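Local coordinates for protein CRISPR-associated endoribonuclease Cse3 (Thermus thermophilus, PDB 2Y8Y) that cleaves precursor CRISPR RNA as an endoribonuclease of bacterial antiviral defence and keeps hold of the crRNA after processing, at residues Ala128-Arg133 / Phe139-Gly144. Numbering follows the deposited sequence.
Sequences AWLERR and FRLLEG. With nucleotides of chain B.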
loop_
_atom_site.group_PDB
_atom_site.type_symbol
_atom_site.label_atom_id
_atom_site.label_comp_id
_atom_site.label_asym_id
_atom_site.label_seq_id
_atom_site.Cartn_x
_atom_site.Cartn_y
_atom_site.Cartn_z
ATOM N N ALA A 128 -7.854 -15.629 -3.862
ATOM C CA ALA A 128 -6.789 -16.590 -4.145
ATOM C C ALA A 128 -5.473 -15.873 -4.430
ATOM O O ALA A 128 -4.398 -16.324 -4.014
ATOM C CB ALA A 128 -7.181 -17.505 -5.314
ATOM N N TRP A 129 -5.559 -14.765 -5.155
ATOM C CA TRP A 129 -4.390 -13.957 -5.444
ATOM C C TRP A 129 -3.769 -13.470 -4.131
ATOM O O TRP A 129 -2.558 -13.600 -3.917
ATOM C CB TRP A 129 -4.782 -12.772 -6.331
ATOM C CG TRP A 129 -3.650 -11.816 -6.656
ATOM C CD1 TRP A 129 -2.788 -11.921 -7.706
ATOM C CD2 TRP A 129 -3.283 -10.619 -5.957
ATOM N NE1 TRP A 129 -1.905 -10.871 -7.708
ATOM C CE2 TRP A 129 -2.191 -10.049 -6.643
ATOM C CE3 TRP A 129 -3.765 -9.976 -4.805
ATOM C CZ2 TRP A 129 -1.564 -8.872 -6.228
ATOM C CZ3 TRP A 129 -3.143 -8.788 -4.391
ATOM C CH2 TRP A 129 -2.055 -8.256 -5.104
ATOM N N LEU A 130 -4.586 -12.908 -3.246
ATOM C CA LEU A 130 -4.070 -12.420 -1.965
ATOM C C LEU A 130 -3.385 -13.561 -1.217
ATOM O O LEU A 130 -2.294 -13.385 -0.679
ATOM C CB LEU A 130 -5.203 -11.857 -1.115
ATOM C CG LEU A 130 -4.772 -11.398 0.277
ATOM C CD1 LEU A 130 -3.875 -10.154 0.210
ATOM C CD2 LEU A 130 -6.025 -11.127 1.049
ATOM N N GLU A 131 -4.022 -14.730 -1.176
ATOM C CA GLU A 131 -3.435 -15.860 -0.453
ATOM C C GLU A 131 -2.076 -16.228 -1.023
ATOM O O GLU A 131 -1.119 -16.486 -0.273
ATOM C CB GLU A 131 -4.365 -17.072 -0.476
ATOM C CG GLU A 131 -5.604 -16.873 0.368
ATOM C CD GLU A 131 -6.661 -17.935 0.133
ATOM O OE1 GLU A 131 -6.634 -18.581 -0.936
ATOM O OE2 GLU A 131 -7.538 -18.096 1.011
ATOM N N ARG A 132 -1.980 -16.283 -2.346
ATOM C CA ARG A 132 -0.722 -16.635 -2.991
ATOM C C ARG A 132 0.356 -15.575 -2.733
ATOM O O ARG A 132 1.499 -15.913 -2.436
ATOM C CB ARG A 132 -0.931 -16.824 -4.502
ATOM C CG ARG A 132 0.304 -17.306 -5.232
ATOM C CD ARG A 132 0.080 -17.446 -6.739
ATOM N NE ARG A 132 -0.261 -16.174 -7.375
ATOM C CZ ARG A 132 0.605 -15.187 -7.590
ATOM N NH1 ARG A 132 1.875 -15.310 -7.228
ATOM N NH2 ARG A 132 0.201 -14.070 -8.175
ATOM N N ARG A 133 -0.002 -14.303 -2.867
ATOM C CA ARG A 133 0.960 -13.234 -2.623
ATOM C C ARG A 133 1.468 -13.283 -1.192
ATOM O O ARG A 133 2.674 -13.121 -0.945
ATOM C CB ARG A 133 0.356 -11.843 -2.873
ATOM C CG ARG A 133 -0.043 -11.522 -4.330
ATOM C CD ARG A 133 1.097 -11.657 -5.326
ATOM N NE ARG A 133 2.243 -10.795 -5.043
ATOM C CZ ARG A 133 2.782 -9.954 -5.934
ATOM N NH1 ARG A 133 2.252 -9.820 -7.143
ATOM N NH2 ARG A 133 3.825 -9.221 -5.596
ATOM N N PHE A 139 4.025 -14.726 4.692
ATOM C CA PHE A 139 2.864 -14.668 5.572
ATOM C C PHE A 139 1.891 -15.794 5.215
ATOM O O PHE A 139 2.114 -16.540 4.261
ATOM C CB PHE A 139 2.126 -13.341 5.367
ATOM C CG PHE A 139 2.884 -12.096 5.822
ATOM C CD1 PHE A 139 2.975 -11.783 7.168
ATOM C CD2 PHE A 139 3.415 -11.210 4.891
ATOM C CE1 PHE A 139 3.614 -10.628 7.583
ATOM C CE2 PHE A 139 4.048 -10.045 5.306
ATOM C CZ PHE A 139 4.138 -9.762 6.650
ATOM N N ARG A 140 0.791 -15.897 5.942
ATOM C CA ARG A 140 -0.298 -16.797 5.545
ATOM C C ARG A 140 -1.587 -16.267 6.148
ATOM O O ARG A 140 -1.610 -15.906 7.315
ATOM C CB ARG A 140 -0.041 -18.233 6.031
ATOM C CG ARG A 140 -0.999 -19.278 5.440
ATOM C CD ARG A 140 -0.659 -20.706 5.882
ATOM N NE ARG A 140 0.739 -21.062 5.628
ATOM C CZ ARG A 140 1.588 -21.452 6.572
ATOM N NH1 ARG A 140 1.174 -21.534 7.828
ATOM N NH2 ARG A 140 2.841 -21.753 6.265
ATOM N N LEU A 141 -2.673 -16.228 5.379
ATOM C CA LEU A 141 -3.955 -15.869 5.988
ATOM C C LEU A 141 -4.327 -16.835 7.109
ATOM O O LEU A 141 -4.052 -18.039 7.031
ATOM C CB LEU A 141 -5.075 -15.901 4.956
ATOM C CG LEU A 141 -5.265 -14.735 4.016
ATOM C CD1 LEU A 141 -6.521 -14.988 3.173
ATOM C CD2 LEU A 141 -5.386 -13.448 4.809
ATOM N N LEU A 142 -4.975 -16.324 8.147
ATOM C CA LEU A 142 -5.529 -17.190 9.181
ATOM C C LEU A 142 -6.837 -17.776 8.664
ATOM O O LEU A 142 -7.481 -17.186 7.802
ATOM C CB LEU A 142 -5.803 -16.405 10.464
ATOM C CG LEU A 142 -4.582 -15.895 11.230
ATOM C CD1 LEU A 142 -4.977 -15.422 12.619
ATOM C CD2 LEU A 142 -3.531 -16.981 11.317
ATOM N N GLU A 143 -7.236 -18.929 9.184
ATOM C CA GLU A 143 -8.498 -19.510 8.740
ATOM C C GLU A 143 -9.561 -19.598 9.827
ATOM O O GLU A 143 -9.302 -19.330 11.000
ATOM C CB GLU A 143 -8.277 -20.876 8.079
ATOM C CG GLU A 143 -7.938 -20.773 6.598
ATOM C CD GLU A 143 -7.749 -22.123 5.936
ATOM O OE1 GLU A 143 -8.086 -23.149 6.564
ATOM O OE2 GLU A 143 -7.260 -22.158 4.784
ATOM N N GLY A 144 -10.770 -19.955 9.406
ATOM C CA GLY A 144 -11.878 -20.194 10.310
ATOM C C GLY A 144 -12.716 -21.334 9.771
ATOM O O GLY A 144 -12.454 -21.832 8.675
ATOM P P G B 14 3.760 -12.795 -9.009
ATOM O OP1 G B 14 3.276 -12.916 -7.620
ATOM O OP2 G B 14 2.852 -12.215 -10.028
ATOM O "O5'" G B 14 5.144 -12.031 -9.053
ATOM C "C5'" G B 14 6.213 -12.436 -8.213
ATOM C "C4'" G B 14 7.499 -11.765 -8.599
ATOM O "O4'" G B 14 7.885 -12.147 -9.947
ATOM C "C3'" G B 14 7.465 -10.257 -8.668
ATOM O "O3'" G B 14 7.485 -9.647 -7.397
ATOM C "C2'" G B 14 8.692 -9.966 -9.510
ATOM O "O2'" G B 14 9.882 -10.180 -8.757
ATOM C "C1'" G B 14 8.569 -11.072 -10.560
ATOM N N9 G B 14 7.774 -10.602 -11.702
ATOM C C8 G B 14 6.437 -10.807 -11.977
ATOM N N7 G B 14 6.056 -10.159 -13.045
ATOM C C5 G B 14 7.183 -9.463 -13.465
ATOM C C6 G B 14 7.376 -8.580 -14.562
ATOM O O6 G B 14 6.557 -8.217 -15.413
ATOM N N1 G B 14 8.678 -8.090 -14.605
ATOM C C2 G B 14 9.675 -8.415 -13.706
ATOM N N2 G B 14 10.874 -7.851 -13.909
ATOM N N3 G B 14 9.510 -9.243 -12.686
ATOM C C4 G B 14 8.248 -9.720 -12.630
ATOM P P G B 15 6.755 -8.236 -7.167
ATOM O OP1 G B 15 6.884 -7.925 -5.720
ATOM O OP2 G B 15 5.397 -8.312 -7.753
ATOM O "O5'" G B 15 7.628 -7.223 -8.022
ATOM C "C5'" G B 15 8.945 -6.896 -7.623
ATOM C "C4'" G B 15 9.627 -6.021 -8.636
ATOM O "O4'" G B 15 9.643 -6.663 -9.941
ATOM C "C3'" G B 15 8.970 -4.692 -8.933
ATOM O "O3'" G B 15 9.119 -3.748 -7.893
ATOM C "C2'" G B 15 9.677 -4.309 -10.221
ATOM O "O2'" G B 15 11.026 -3.960 -9.962
ATOM C "C1'" G B 15 9.661 -5.659 -10.947
ATOM N N9 G B 15 8.445 -5.781 -11.768
ATOM C C8 G B 15 7.276 -6.457 -11.515
ATOM N N7 G B 15 6.377 -6.261 -12.445
ATOM C C5 G B 15 6.979 -5.387 -13.333
ATOM C C6 G B 15 6.494 -4.812 -14.531
ATOM O O6 G B 15 5.398 -4.970 -15.061
ATOM N N1 G B 15 7.437 -3.970 -15.124
ATOM C C2 G B 15 8.684 -3.707 -14.616
ATOM N N2 G B 15 9.452 -2.864 -15.329
ATOM N N3 G B 15 9.156 -4.244 -13.508
ATOM C C4 G B 15 8.246 -5.064 -12.920
HETATM O O HOH W 1 -2.366 -17.199 2.628
#
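Leu141 turns its side chain onto the helix and brings one branch, CD1, against the aliphatic part of Glu131, with CD1 3.5 Å from Glu131 CG. The two side chains cross at about a right angle, and a single methyl meets the stem of the glutamate. With CG anti to its carbonyl carbon (chi1 -70°), Glu131 offers its CG methylene to the leucine, and the extended chain leaves OE2 3.9 Å from Leu141 CD1, at the edge of the packing; an apolar stem with a charged end suits this partly exposed position. Leu130 closes the inner side more loosely, its CD2 4.4 Å from the same Leu141 CD1, and a branched apolar residue fits this buried place. A water bridges the two backbones, donating to Glu131 O (3.2 Å) and accepting from Leu141 N (2.9 Å). Toward solvent the contact thins out: Glu131 OE2 and Glu143 OE2, probably both charged, stay 5.6 Å apart.

On the RNA side, Arg132 NH1 hydrogen-bonds G14 OP1 of chain B (2.8 Å) and Arg133 NH2 G15 OP2 of chain B (2.8 Å); Arg133 also lays one face over G14 OP1, flat cationic guanidiniums suiting phosphates. In this ferredoxin-like fold, helix 123-136 packs on antiparallel sheet, Leu130 on Phe180 and Trp129 on Ala105 and Pro107, while Leu141 of strand 139-144 touches Phe101 of strand 98-110.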